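Local coordinates for protein aspartate aminotransferase, mitochondrial (Trypanosoma brucei brucei, PDB 4W5K) that probably catalyses the reversible pyridoxal phosphate-dependent transfer of an amino group between L-aspartate and 2-oxoglutarate, working as a homodimer, at residues A[206-211]-A[237-242]; A[77-82]-A[225-230]; A[93-98]-A[255-260]. The protein carries 1 engineered substitution. All coordinates share one frame; numbering follows the deposited sequence.

Overall arrangement
All three contacts belong to the large, cofactor-binding domain of an aminotransferase of class I type. Contacts 1 and 3 lie in one mixed sheet, with centres about 9 Å apart: strands 205-210 and 238-242 run parallel in contact 1, and strand 255-260, the next neighbour of 238-242, pairs antiparallel with edge strand 92-97 in contact 3. Contact 2 joins the end of helix 69-80 to helix 225-230 on one face of this sheet, its centre about 11 Å from contact 1 and 14 Å from contact 3. The chain visits 77-82, 93-98, 206-211, 225-230, 237-242 and 255-260 in that order, and pyridoxal phosphate sits at the C-terminal ends of the parallel strands of contact 1.

Contact 1 of 3, residues A[206-211]-A[237-242]. With PLP (pyridoxal-5'-phosphate), chain C.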
ATOM      1  N   PRO A 206     -24.253   6.644   4.205  1.00 21.12           N
ATOM      2  CA  PRO A 206     -23.736   6.693   2.832  1.00 19.08           C
ATOM      3  C   PRO A 206     -22.234   6.472   2.771  1.00 19.93           C
ATOM      4  O   PRO A 206     -21.512   7.100   3.547  1.00 20.20           O
ATOM      5  CB  PRO A 206     -24.072   8.107   2.375  1.00 20.54           C
ATOM      6  CG  PRO A 206     -24.134   8.896   3.650  1.00 19.41           C
ATOM      7  CD  PRO A 206     -24.685   7.973   4.683  1.00 20.54           C
ATOM      8  N   PHE A 207     -21.806   5.588   1.869  1.00 17.02           N
ATOM      9  CA  PHE A 207     -20.374   5.316   1.602  1.00 18.63           C
ATOM     10  C   PHE A 207     -20.158   5.715   0.144  1.00 19.01           C
ATOM     11  O   PHE A 207     -20.556   4.999  -0.771  1.00 18.97           O
ATOM     12  CB  PHE A 207     -20.070   3.833   1.845  1.00 19.32           C
ATOM     13  CG  PHE A 207     -18.609   3.503   2.086  1.00 18.06           C
ATOM     14  CD1 PHE A 207     -17.594   4.110   1.366  1.00 19.39           C
ATOM     15  CD2 PHE A 207     -18.281   2.565   3.073  1.00 21.17           C
ATOM     16  CE1 PHE A 207     -16.241   3.779   1.602  1.00 18.42           C
ATOM     17  CE2 PHE A 207     -16.925   2.209   3.330  1.00 20.02           C
ATOM     18  CZ  PHE A 207     -15.901   2.826   2.592  1.00 20.32           C
ATOM     19  N   VAL A 208     -19.559   6.877  -0.054  1.00 15.63           N
ATOM     20  CA  VAL A 208     -19.351   7.444  -1.403  1.00 16.76           C
ATOM     21  C   VAL A 208     -18.022   6.984  -1.976  1.00 19.90           C
ATOM     22  O   VAL A 208     -16.969   7.222  -1.385  1.00 20.27           O
ATOM     23  CB  VAL A 208     -19.379   8.954  -1.360  1.00 16.51           C
ATOM     24  CG1 VAL A 208     -19.061   9.551  -2.784  1.00 18.11           C
ATOM     25  CG2 VAL A 208     -20.726   9.425  -0.901  1.00 17.31           C
ATOM     26  N   ASP A 209     -18.071   6.285  -3.102  1.00 14.88           N
ATOM     27  CA  ASP A 209     -16.862   5.976  -3.866  1.00 16.64           C
ATOM     28  C   ASP A 209     -16.709   7.089  -4.903  1.00 18.35           C
ATOM     29  O   ASP A 209     -17.486   7.177  -5.861  1.00 17.49           O
ATOM     30  CB  ASP A 209     -16.968   4.583  -4.518  1.00 18.33           C
ATOM     31  CG  ASP A 209     -15.700   4.188  -5.289  1.00 24.37           C
ATOM     32  OD1 ASP A 209     -14.853   5.064  -5.547  1.00 24.09           O
ATOM     33  OD2 ASP A 209     -15.552   2.996  -5.644  1.00 25.79           O
ATOM     34  N   MET A 210     -15.750   7.982  -4.666  1.00 14.55           N
ATOM     35  CA  MET A 210     -15.502   9.114  -5.570  1.00 16.06           C
ATOM     36  C   MET A 210     -14.155   8.924  -6.255  1.00 15.98           C
ATOM     37  O   MET A 210     -13.124   9.442  -5.791  1.00 15.84           O
ATOM     38  CB  MET A 210     -15.515  10.453  -4.816  1.00 15.48           C
ATOM     39  CG  MET A 210     -15.415  11.658  -5.791  1.00 20.81           C
ATOM     40  SD  MET A 210     -15.755  13.250  -5.033  1.00 22.39           S
ATOM     41  CE  MET A 210     -14.352  13.398  -3.939  1.00 26.22           C
ATOM     42  N   ALA A 211     -14.171   8.164  -7.342  1.00 16.44           N
ATOM     43  CA  ALA A 211     -12.921   7.800  -8.017  1.00 18.42           C
ATOM     44  C   ALA A 211     -12.571   8.755  -9.147  1.00 16.69           C
ATOM     45  O   ALA A 211     -11.463   8.679  -9.657  1.00 17.90           O
ATOM     46  CB  ALA A 211     -13.012   6.337  -8.566  1.00 16.23           C
ATOM     47  N   LEU A 237     -20.928  10.266   7.193  1.00 20.49           N
ATOM     48  CA  LEU A 237     -20.683  10.017   5.778  1.00 19.41           C
ATOM     49  C   LEU A 237     -19.251   9.498   5.569  1.00 20.23           C
ATOM     50  O   LEU A 237     -18.324  10.010   6.185  1.00 20.07           O
ATOM     51  CB  LEU A 237     -20.891  11.305   4.971  1.00 19.37           C
ATOM     52  CG  LEU A 237     -20.198  11.405   3.603  1.00 21.58           C
ATOM     53  CD1 LEU A 237     -20.953  10.556   2.565  1.00 17.15           C
ATOM     54  CD2 LEU A 237     -20.130  12.872   3.136  1.00 20.99           C
ATOM     55  N   ILE A 238     -19.078   8.488   4.714  1.00 16.87           N
ATOM     56  CA  ILE A 238     -17.747   7.982   4.375  1.00 16.30           C
ATOM     57  C   ILE A 238     -17.464   8.331   2.920  1.00 18.67           C
ATOM     58  O   ILE A 238     -18.351   8.190   2.081  1.00 19.19           O
ATOM     59  CB  ILE A 238     -17.631   6.454   4.550  1.00 17.21           C
ATOM     60  CG1 ILE A 238     -18.110   6.039   5.941  1.00 22.93           C
ATOM     61  CG2 ILE A 238     -16.171   5.971   4.329  1.00 19.38           C
ATOM     62  CD1 ILE A 238     -19.394   5.288   5.912  1.00 25.85           C
ATOM     63  N   VAL A 239     -16.243   8.779   2.626  1.00 16.35           N
ATOM     64  CA  VAL A 239     -15.861   9.062   1.244  1.00 17.80           C
ATOM     65  C   VAL A 239     -14.515   8.409   0.935  1.00 17.24           C
ATOM     66  O   VAL A 239     -13.545   8.653   1.657  1.00 18.55           O
ATOM     67  CB  VAL A 239     -15.737  10.573   0.961  1.00 16.25           C
ATOM     68  CG1 VAL A 239     -15.414  10.801  -0.529  1.00 16.01           C
ATOM     69  CG2 VAL A 239     -17.040  11.311   1.322  1.00 20.23           C
ATOM     70  N   ALA A 240     -14.471   7.571  -0.111  1.00 14.43           N
ATOM     71  CA  ALA A 240     -13.221   6.994  -0.610  1.00 14.93           C
ATOM     72  C   ALA A 240     -12.837   7.793  -1.838  1.00 14.28           C
ATOM     73  O   ALA A 240     -13.579   7.814  -2.827  1.00 17.37           O
ATOM     74  CB  ALA A 240     -13.391   5.514  -0.964  1.00 16.69           C
ATOM     75  N   GLN A 241     -11.698   8.476  -1.758  1.00 13.63           N
ATOM     76  CA  GLN A 241     -11.307   9.437  -2.780  1.00 14.74           C
ATOM     77  C   GLN A 241     -10.039   8.965  -3.509  1.00 16.03           C
ATOM     78  O   GLN A 241      -8.989   8.788  -2.893  1.00 16.27           O
ATOM     79  CB  GLN A 241     -11.097  10.818  -2.114  1.00 16.43           C
ATOM     80  CG  GLN A 241     -10.540  11.907  -2.995  1.00 17.80           C
ATOM     81  CD  GLN A 241     -10.348  13.203  -2.228  1.00 21.02           C
ATOM     82  OE1 GLN A 241     -10.022  13.181  -1.037  1.00 20.71           O
ATOM     83  NE2 GLN A 241     -10.495  14.340  -2.914  1.00 22.51           N
ATOM     84  N   SER A 242     -10.136   8.782  -4.825  1.00 16.26           N
ATOM     85  CA  SER A 242      -8.992   8.348  -5.638  1.00 16.17           C
ATOM     86  C   SER A 242      -8.338   9.489  -6.407  1.00 15.56           C
ATOM     87  O   SER A 242      -9.025  10.322  -7.009  1.00 19.25           O
ATOM     88  CB  SER A 242      -9.435   7.262  -6.635  1.00 17.22           C
ATOM     89  OG  SER A 242      -8.375   6.934  -7.525  1.00 16.39           O
TER
HETATM   90  N1  PLP C 500     -13.651   2.630  -7.382  0.88 19.62           N
HETATM   91  C2  PLP C 500     -13.999   2.789  -8.703  0.88 20.42           C
HETATM   92  C2A PLP C 500     -15.435   3.045  -9.029  0.88 15.88           C
HETATM   93  C3  PLP C 500     -13.033   2.714  -9.706  0.88 18.73           C
HETATM   94  O3  PLP C 500     -13.360   2.851 -11.028  0.88 22.99           O
HETATM   95  C4  PLP C 500     -11.707   2.481  -9.369  0.88 23.74           C
HETATM   96  C4A PLP C 500     -10.665   2.635 -10.441  0.88 32.47           C
HETATM   97  O4A PLP C 500     -10.528   1.730 -11.270  0.88 36.77           O
HETATM   98  C5  PLP C 500     -11.352   2.321  -8.030  0.88 25.13           C
HETATM   99  C6  PLP C 500     -12.330   2.413  -7.038  0.88 24.08           C
HETATM  100  C5A PLP C 500      -9.910   2.036  -7.635  0.88 25.39           C
HETATM  101  O4P PLP C 500      -9.133   3.198  -7.713  0.88 19.87           O
HETATM  102  P   PLP C 500      -7.651   3.232  -7.236  0.88 15.20           P
HETATM  103  O1P PLP C 500      -6.726   2.900  -8.368  0.88 19.75           O
HETATM  104  O2P PLP C 500      -7.459   2.263  -6.095  0.88 13.41           O
HETATM  105  O3P PLP C 500      -7.436   4.654  -6.773  0.88 20.06           O
HETATM  106  O   HOH W   1     -12.313   6.140  -5.049  1.00 17.02           O
HETATM  107  O   HOH W   2     -11.620  11.517  -7.026  1.00 18.33           O
HETATM  108  O   HOH W   3      -9.471   6.727 -10.150  1.00 17.87           O
HETATM  109  O   HOH W   4      -9.313  10.245  -9.801  1.00 19.66           O
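Strands 206-210 and 238-242 run parallel, Phe-207 facing Ile-238 and Asp-209 facing Ala-240. Five backbone hydrogen bonds join the segments, from Ile-238 N to Pro-206 O (3.0 Å) at one end to Ser-242 N on Met-210 O (3.2 Å) at the other. On the face that carries Phe-207 and Asp-209, Ile-238 CG2 lies over one face of the Phe-207 ring, toward its rim, and makes a CH-pi contact 3.6 Å from the ring centroid; the phenylalanine CG is anti to the backbone N (chi1 -160°), which turns the ring to this neighbour. Ala-240 CB sits at the ring edge, and Phe-135 adds an edge-to-face partner. On the other face Leu-237 reaches across with a single branch, CD1, which touches both Pro-206 CG and Val-208 CG2 (3.7 Å each). Farther along, the Met-210 chain is extended to SD and bends only at its last torsion (chi3 67°), bringing CE beside the Gln-241 side chain. Helix 225-230 packs on this face, against Val-208 and Met-210.

The polar groups gather toward the C-terminal ends. Asp-209 places OD2 2.6 Å from N1 of the pyridoxal phosphate ring, facing the ring nitrogen as the corresponding aspartate does in related aminotransferases. OD2 is hydrogen-bonded to His-131 NE2, and a water links OD1 to Ala-240 O. Ala-211 CB packs against the ring at C2, 3.7 Å away, while Ser-242 OG donates to phosphate oxygen O3P (2.6 Å). Parallel strands delivering cofactor ligands from their C-terminal ends are characteristic of the fold-type I pyridoxal phosphate enzymes.

Contact 2 of 3, residues A[77-82]-A[225-230]; sequences KLCFGP and FVPRHL. With MLT (D-malate), chain D.
Arg-228 reaches from helix 225-230 to the C-terminal end of helix 69-80 and bonds two successive carbonyl oxygens there. Its NE donates to Cys-79 O at 2.9 Å along an almost straight N-H...O line (175°), while NH2 donates to Leu-78 O, also at 2.9 Å but more bent (140°). Both acceptors lie in the guanidinium plane, at its edge, although each donor stands above the plane of the carbonyl it meets. The chain is extended from CG to NE, carrying the flat group across to the helix end. Gly-81 CA lies 3.5 Å above the centre of one guanidinium face. The arginine's remaining nitrogen, NH1, forms a salt bridge with Asp-221, so all three nitrogens have partners.

Among the acceptors, Leu-78 O also receives a hydrogen bond from Gln-213 NE2. Lys-77 O is taken within its own segment by Gly-81 N (2.9 Å), where Gly-81 leaves helical geometry with a positive phi. The positive guanidinium probably interacts favourably with the dipole at this helix end. Lys-77 NZ forms a salt bridge with Glu-74 of its own helix.

Apolar packing lies beside the polar group: Pro-227 CB is 4.4 Å from both Cys-79 SG and Phe-80 CE1, and the Phe-80 ring holds Cys-79 SG over the centre of one face. Phe-225 contributes to the D-malate site and stacks on His-189. The two helices lie on one face of the central sheet, Cys-79, Phe-80 and Pro-227 resting on Val-239 of strand 238-242, with Val-226 reaching Val-208 and helix 189-201 packing against helix 225-230 through Trp-192.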
ATOM      1  N   LYS A  77      -9.970  19.404   1.528  1.00 19.24           N
ATOM      2  CA  LYS A  77     -10.477  20.657   0.966  1.00 28.42           C
ATOM      3  C   LYS A  77     -10.976  20.478  -0.473  1.00 26.07           C
ATOM      4  O   LYS A  77     -11.971  21.112  -0.882  1.00 24.00           O
ATOM      5  CB  LYS A  77      -9.405  21.749   1.031  1.00 27.03           C
ATOM      6  CG  LYS A  77      -9.135  22.235   2.459  1.00 29.84           C
ATOM      7  CD  LYS A  77      -8.236  23.463   2.501  1.00 36.35           C
ATOM      8  CE  LYS A  77      -6.874  23.184   1.899  1.00 41.50           C
ATOM      9  NZ  LYS A  77      -5.909  24.307   2.148  1.00 46.82           N
ATOM     10  N   LEU A  78     -10.297  19.618  -1.231  1.00 25.22           N
ATOM     11  CA  LEU A  78     -10.696  19.349  -2.621  1.00 24.78           C
ATOM     12  C   LEU A  78     -12.013  18.575  -2.643  1.00 23.48           C
ATOM     13  O   LEU A  78     -12.899  18.863  -3.457  1.00 22.22           O
ATOM     14  CB  LEU A  78      -9.601  18.569  -3.375  1.00 22.31           C
ATOM     15  CG  LEU A  78      -9.988  18.101  -4.786  1.00 26.38           C
ATOM     16  CD1 LEU A  78     -10.195  19.287  -5.720  1.00 24.07           C
ATOM     17  CD2 LEU A  78      -8.935  17.143  -5.341  1.00 25.70           C
ATOM     18  N   CYS A  79     -12.162  17.623  -1.722  1.00 22.08           N
ATOM     19  CA  CYS A  79     -13.372  16.798  -1.658  1.00 21.90           C
ATOM     20  C   CYS A  79     -14.584  17.633  -1.239  1.00 20.20           C
ATOM     21  O   CYS A  79     -15.637  17.644  -1.924  1.00 22.30           O
ATOM     22  CB  CYS A  79     -13.174  15.616  -0.682  1.00 19.66           C
ATOM     23  SG  CYS A  79     -14.684  14.600  -0.487  1.00 23.11           S
ATOM     24  N   PHE A  80     -14.447  18.380  -0.137  1.00 20.95           N
ATOM     25  CA  PHE A  80     -15.615  18.977   0.511  1.00 22.25           C
ATOM     26  C   PHE A  80     -15.806  20.457   0.176  1.00 24.81           C
ATOM     27  O   PHE A  80     -16.872  21.024   0.434  1.00 24.99           O
ATOM     28  CB  PHE A  80     -15.528  18.752   2.044  1.00 22.75           C
ATOM     29  CG  PHE A  80     -15.660  17.309   2.436  1.00 22.67           C
ATOM     30  CD1 PHE A  80     -16.900  16.687   2.404  1.00 23.87           C
ATOM     31  CD2 PHE A  80     -14.544  16.555   2.809  1.00 21.04           C
ATOM     32  CE1 PHE A  80     -17.047  15.360   2.743  1.00 24.61           C
ATOM     33  CE2 PHE A  80     -14.678  15.211   3.152  1.00 23.57           C
ATOM     34  CZ  PHE A  80     -15.946  14.614   3.119  1.00 22.80           C
ATOM     35  N   GLY A  81     -14.793  21.060  -0.448  1.00 24.82           N
ATOM     36  CA  GLY A  81     -14.851  22.442  -0.896  1.00 29.34           C
ATOM     37  C   GLY A  81     -14.516  23.450   0.182  1.00 31.91           C
ATOM     38  O   GLY A  81     -14.211  23.055   1.302  1.00 33.27           O
ATOM     39  N   PRO A  82     -14.592  24.754  -0.153  1.00 41.72           N
ATOM     40  CA  PRO A  82     -14.222  25.881   0.719  1.00 47.47           C
ATOM     41  C   PRO A  82     -15.292  26.324   1.731  1.00 50.64           C
ATOM     42  O   PRO A  82     -14.961  27.021   2.689  1.00 53.44           O
ATOM     43  CB  PRO A  82     -13.958  27.008  -0.283  1.00 46.36           C
ATOM     44  CG  PRO A  82     -14.916  26.730  -1.389  1.00 46.51           C
ATOM     45  CD  PRO A  82     -15.006  25.218  -1.493  1.00 41.85           C
ATOM     46  N   PHE A 225     -20.647  16.884  -5.950  1.00 18.09           N
ATOM     47  CA  PHE A 225     -21.965  17.197  -5.397  1.00 18.75           C
ATOM     48  C   PHE A 225     -22.451  16.166  -4.365  1.00 21.03           C
ATOM     49  O   PHE A 225     -22.955  16.537  -3.308  1.00 19.47           O
ATOM     50  CB  PHE A 225     -23.007  17.327  -6.533  1.00 19.40           C
ATOM     51  CG  PHE A 225     -24.395  17.578  -6.041  1.00 19.38           C
ATOM     52  CD1 PHE A 225     -24.745  18.824  -5.548  1.00 20.49           C
ATOM     53  CD2 PHE A 225     -25.340  16.567  -6.031  1.00 20.02           C
ATOM     54  CE1 PHE A 225     -26.045  19.063  -5.068  1.00 23.34           C
ATOM     55  CE2 PHE A 225     -26.612  16.785  -5.529  1.00 22.09           C
ATOM     56  CZ  PHE A 225     -26.975  18.043  -5.073  1.00 24.39           C
ATOM     57  N   VAL A 226     -22.295  14.885  -4.658  1.00 18.66           N
ATOM     58  CA  VAL A 226     -22.871  13.874  -3.772  1.00 19.20           C
ATOM     59  C   VAL A 226     -22.280  13.895  -2.329  1.00 20.40           C
ATOM     60  O   VAL A 226     -23.052  13.947  -1.377  1.00 19.78           O
ATOM     61  CB  VAL A 226     -22.748  12.467  -4.408  1.00 19.40           C
ATOM     62  CG1 VAL A 226     -23.083  11.384  -3.402  1.00 22.63           C
ATOM     63  CG2 VAL A 226     -23.723  12.380  -5.595  1.00 19.68           C
ATOM     64  N   PRO A 227     -20.942  13.913  -2.173  1.00 19.21           N
ATOM     65  CA  PRO A 227     -20.454  14.004  -0.779  1.00 20.25           C
ATOM     66  C   PRO A 227     -20.709  15.377  -0.138  1.00 21.30           C
ATOM     67  O   PRO A 227     -21.015  15.470   1.056  1.00 20.66           O
ATOM     68  CB  PRO A 227     -18.953  13.721  -0.917  1.00 17.34           C
ATOM     69  CG  PRO A 227     -18.634  14.044  -2.345  1.00 15.58           C
ATOM     70  CD  PRO A 227     -19.849  13.658  -3.126  1.00 20.86           C
ATOM     71  N   ARG A 228     -20.635  16.445  -0.925  1.00 19.85           N
ATOM     72  CA  ARG A 228     -20.889  17.756  -0.349  1.00 19.06           C
ATOM     73  C   ARG A 228     -22.346  17.921   0.088  1.00 24.15           C
ATOM     74  O   ARG A 228     -22.646  18.556   1.109  1.00 25.36           O
ATOM     75  CB  ARG A 228     -20.495  18.846  -1.341  1.00 17.78           C
ATOM     76  CG  ARG A 228     -19.012  18.859  -1.612  1.00 19.59           C
ATOM     77  CD  ARG A 228     -18.586  20.025  -2.479  1.00 20.65           C
ATOM     78  NE  ARG A 228     -17.172  19.883  -2.840  1.00 19.72           N
ATOM     79  CZ  ARG A 228     -16.498  20.754  -3.587  1.00 20.85           C
ATOM     80  NH1 ARG A 228     -17.100  21.850  -4.031  1.00 26.28           N
ATOM     81  NH2 ARG A 228     -15.215  20.536  -3.867  1.00 22.05           N
ATOM     82  N   HIS A 229     -23.259  17.330  -0.667  1.00 21.82           N
ATOM     83  CA  HIS A 229     -24.673  17.459  -0.341  1.00 22.60           C
ATOM     84  C   HIS A 229     -25.008  16.595   0.903  1.00 26.23           C
ATOM     85  O   HIS A 229     -25.803  17.000   1.780  1.00 25.99           O
ATOM     86  CB  HIS A 229     -25.518  17.057  -1.557  1.00 22.46           C
ATOM     87  CG  HIS A 229     -26.987  17.278  -1.390  1.00 23.09           C
ATOM     88  ND1 HIS A 229     -27.563  18.532  -1.400  1.00 28.99           N
ATOM     89  CD2 HIS A 229     -28.006  16.398  -1.253  1.00 24.96           C
ATOM     90  CE1 HIS A 229     -28.872  18.415  -1.260  1.00 30.78           C
ATOM     91  NE2 HIS A 229     -29.167  17.128  -1.170  1.00 28.27           N
ATOM     92  N   LEU A 230     -24.396  15.415   0.978  1.00 22.47           N
ATOM     93  CA  LEU A 230     -24.709  14.487   2.071  1.00 24.17           C
ATOM     94  C   LEU A 230     -24.080  14.892   3.391  1.00 24.42           C
ATOM     95  O   LEU A 230     -24.606  14.550   4.462  1.00 23.18           O
ATOM     96  CB  LEU A 230     -24.249  13.066   1.733  1.00 23.28           C
ATOM     97  CG  LEU A 230     -25.224  12.274   0.870  1.00 21.88           C
ATOM     98  CD1 LEU A 230     -24.499  11.089   0.231  1.00 21.40           C
ATOM     99  CD2 LEU A 230     -26.444  11.851   1.674  1.00 22.58           C
TER
HETATM  100  C1  MLT D 501     -26.874  21.890  -7.126  0.71 40.93           C
HETATM  101  O1  MLT D 501     -27.449  20.922  -7.691  0.71 28.04           O
HETATM  102  O2  MLT D 501     -27.425  22.502  -6.174  0.71 51.87           O
HETATM  103  C2  MLT D 501     -25.492  22.310  -7.600  0.71 45.02           C
HETATM  104  O3  MLT D 501     -25.150  21.391  -8.594  0.71 49.61           O

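Contact 3 of 3, residues A[93-98]-A[255-260]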
ATOM      1  N   ALA A  93     -12.829  12.887  10.115  1.00 21.98           N
ATOM      2  CA  ALA A  93     -11.654  12.034  10.310  1.00 22.43           C
ATOM      3  C   ALA A  93     -11.086  11.595   8.956  1.00 19.01           C
ATOM      4  O   ALA A  93     -11.804  11.026   8.153  1.00 18.91           O
ATOM      5  CB  ALA A  93     -12.033  10.820  11.168  1.00 20.88           C
ATOM      6  N   SER A  94      -9.797  11.835   8.705  1.00 19.19           N
ATOM      7  CA  SER A  94      -9.248  11.594   7.382  1.00 18.90           C
ATOM      8  C   SER A  94      -7.857  11.012   7.417  1.00 18.08           C
ATOM      9  O   SER A  94      -7.103  11.245   8.373  1.00 20.75           O
ATOM     10  CB  SER A  94      -9.198  12.890   6.547  1.00 19.07           C
ATOM     11  OG  SER A  94     -10.496  13.482   6.395  1.00 21.71           O
ATOM     12  N   CYS A  95      -7.514  10.287   6.353  1.00 17.79           N
ATOM     13  CA  CYS A  95      -6.151   9.787   6.177  1.00 17.63           C
ATOM     14  C   CYS A  95      -5.830   9.512   4.705  1.00 17.55           C
ATOM     15  O   CYS A  95      -6.709   9.383   3.847  1.00 17.91           O
ATOM     16  CB  CYS A  95      -5.940   8.494   7.000  1.00 18.17           C
ATOM     17  SG  CYS A  95      -6.865   7.029   6.423  1.00 18.51           S
ATOM     18  N   GLN A  96      -4.541   9.434   4.429  1.00 15.10           N
ATOM     19  CA  GLN A  96      -4.047   8.989   3.143  1.00 15.78           C
ATOM     20  C   GLN A  96      -4.239   7.482   3.025  1.00 15.00           C
ATOM     21  O   GLN A  96      -4.153   6.762   4.029  1.00 15.88           O
ATOM     22  CB  GLN A  96      -2.558   9.366   3.018  1.00 15.95           C
ATOM     23  CG  GLN A  96      -1.857   8.846   1.762  1.00 16.68           C
ATOM     24  CD  GLN A  96      -0.413   9.338   1.650  1.00 16.16           C
ATOM     25  OE1 GLN A  96      -0.011  10.256   2.349  1.00 18.32           O
ATOM     26  NE2 GLN A  96       0.331   8.773   0.723  1.00 17.34           N
ATOM     27  N   THR A  97      -4.510   7.002   1.817  1.00 14.17           N
ATOM     28  CA  THR A  97      -4.742   5.580   1.580  1.00 16.06           C
ATOM     29  C   THR A  97      -4.097   5.116   0.284  1.00 15.41           C
ATOM     30  O   THR A  97      -3.665   5.931  -0.535  1.00 15.87           O
ATOM     31  CB  THR A  97      -6.249   5.263   1.505  1.00 14.40           C
ATOM     32  OG1 THR A  97      -6.808   6.081   0.461  1.00 14.94           O
ATOM     33  CG2 THR A  97      -6.961   5.584   2.843  1.00 17.12           C
ATOM     34  N   LEU A  98      -4.061   3.800   0.081  1.00 16.17           N
ATOM     35  CA  LEU A  98      -3.516   3.233  -1.142  0.65 15.89           C
ATOM     36  C   LEU A  98      -4.540   3.321  -2.266  1.00 19.10           C
ATOM     37  O   LEU A  98      -5.229   2.332  -2.563  1.00 17.84           O
ATOM     38  CB  LEU A  98      -3.107   1.783  -0.897  0.65 16.52           C
ATOM     39  CG  LEU A  98      -2.024   1.652   0.174  0.65 17.27           C
ATOM     40  CD1 LEU A  98      -1.787   0.208   0.557  0.65 15.43           C
ATOM     41  CD2 LEU A  98      -0.769   2.255  -0.415  0.65 17.80           C
ATOM     42  N   GLY A 255      -4.591   7.981  -2.660  1.00 16.22           N
ATOM     43  CA  GLY A 255      -5.989   8.326  -2.374  1.00 15.28           C
ATOM     44  C   GLY A 255      -6.147   8.832  -0.948  1.00 16.57           C
ATOM     45  O   GLY A 255      -5.148   8.960  -0.208  1.00 17.64           O
ATOM     46  N   ALA A 256      -7.389   9.139  -0.569  1.00 16.86           N
ATOM     47  CA  ALA A 256      -7.691   9.512   0.817  1.00 17.06           C
ATOM     48  C   ALA A 256      -9.062   8.962   1.214  1.00 18.36           C
ATOM     49  O   ALA A 256      -9.920   8.696   0.372  1.00 16.16           O
ATOM     50  CB  ALA A 256      -7.655  11.055   0.994  1.00 17.48           C
ATOM     51  N   LEU A 257      -9.230   8.811   2.515  1.00 16.25           N
ATOM     52  CA  LEU A 257     -10.455   8.354   3.148  1.00 16.63           C
ATOM     53  C   LEU A 257     -10.944   9.426   4.106  1.00 18.89           C
ATOM     54  O   LEU A 257     -10.145   9.997   4.840  1.00 19.71           O
ATOM     55  CB  LEU A 257     -10.193   7.037   3.883  1.00 16.13           C
ATOM     56  CG  LEU A 257     -11.296   6.532   4.813  1.00 17.54           C
ATOM     57  CD1 LEU A 257     -12.547   6.186   4.005  1.00 19.43           C
ATOM     58  CD2 LEU A 257     -10.790   5.298   5.511  1.00 18.09           C
ATOM     59  N   HIS A 258     -12.260   9.685   4.131  1.00 16.84           N
ATOM     60  CA  HIS A 258     -12.837  10.718   4.995  1.00 18.89           C
ATOM     61  C   HIS A 258     -14.060  10.139   5.677  1.00 17.90           C
ATOM     62  O   HIS A 258     -14.875   9.516   4.991  1.00 18.72           O
ATOM     63  CB  HIS A 258     -13.260  11.958   4.185  1.00 18.85           C
ATOM     64  CG  HIS A 258     -12.185  12.477   3.282  1.00 20.12           C
ATOM     65  ND1 HIS A 258     -11.096  13.191   3.743  1.00 22.15           N
ATOM     66  CD2 HIS A 258     -12.048  12.399   1.935  1.00 24.02           C
ATOM     67  CE1 HIS A 258     -10.332  13.526   2.714  1.00 20.58           C
ATOM     68  NE2 HIS A 258     -10.886  13.051   1.606  1.00 20.36           N
ATOM     69  N   ILE A 259     -14.169  10.305   6.992  1.00 18.92           N
ATOM     70  CA  ILE A 259     -15.392   9.955   7.712  1.00 18.86           C
ATOM     71  C   ILE A 259     -15.877  11.141   8.536  1.00 21.04           C
ATOM     72  O   ILE A 259     -15.200  11.600   9.450  1.00 21.49           O
ATOM     73  CB  ILE A 259     -15.219   8.741   8.677  1.00 20.08           C
ATOM     74  CG1 ILE A 259     -14.574   7.535   7.964  1.00 19.43           C
ATOM     75  CG2 ILE A 259     -16.581   8.402   9.343  1.00 19.34           C
ATOM     76  CD1 ILE A 259     -13.048   7.462   8.178  1.00 22.19           C
ATOM     77  N   SER A 260     -17.074  11.625   8.246  1.00 19.03           N
ATOM     78  CA  SER A 260     -17.630  12.695   9.069  1.00 20.84           C
ATOM     79  C   SER A 260     -18.247  12.138  10.341  1.00 24.33           C
ATOM     80  O   SER A 260     -18.703  10.999  10.378  1.00 24.62           O
ATOM     81  CB  SER A 260     -18.677  13.502   8.307  1.00 21.90           C
ATOM     82  OG  SER A 260     -19.826  12.721   8.021  1.00 22.39           O
TER
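Ser-94 and His-258 face each other in a non-hydrogen-bonded pair of two antiparallel strands, 93-97 and 255-260, and their side chains supply the polar link. Ser-94 OG lies in the imidazole plane, at the ring edge, 2.7 Å from His-258 ND1; either group could be the donor. The serine's OG is turned anti to its carbonyl carbon (chi1 -59°), which brings it over to the opposing ring. Gln-76 of helix 69-80 also bonds Ser-94 OG, and His-258 NE2 lies near the Gln-241 side chain of the adjoining strand. Phe-80 meets the same ring edge-to-face.

Backbone bonding follows the alternation of an antiparallel ladder. Ala-93 with Ile-259 and Cys-95 with Leu-257 each exchange two bonds, Ile-259 N reaching Ala-93 O at 2.7 Å and Leu-257 N reaching Cys-95 O at 2.9 Å. At the far end Thr-97 N donates to Gly-255 O (2.9 Å) from well above the carbonyl plane, and the return bond from Gly-255 N to Thr-97 O is weak. CA-H...O contacts fill the intervening positions, among them Ser-94 CA to Leu-257 O at 3.1 Å.

This is the edge of the seven-stranded sheet of the aminotransferase large domain, where strand 255-260, antiparallel to both its neighbours, separates strand 92-97 from 238-242.

Apolar packing occupies the face opposite Ser-94 and His-258. Thr-97 CG2 meets Leu-257 CB at 3.7 Å, the two side chains crossing at about a right angle, with Cys-95 SG 4.2 Å from the same CB. Helix 99-110 covers this face through Ala-103 and Ile-106. Thr-97 OG1, held between its backbone N and carbonyl carbon (chi1 57°), is hydrogen-bonded to Gly-99 O.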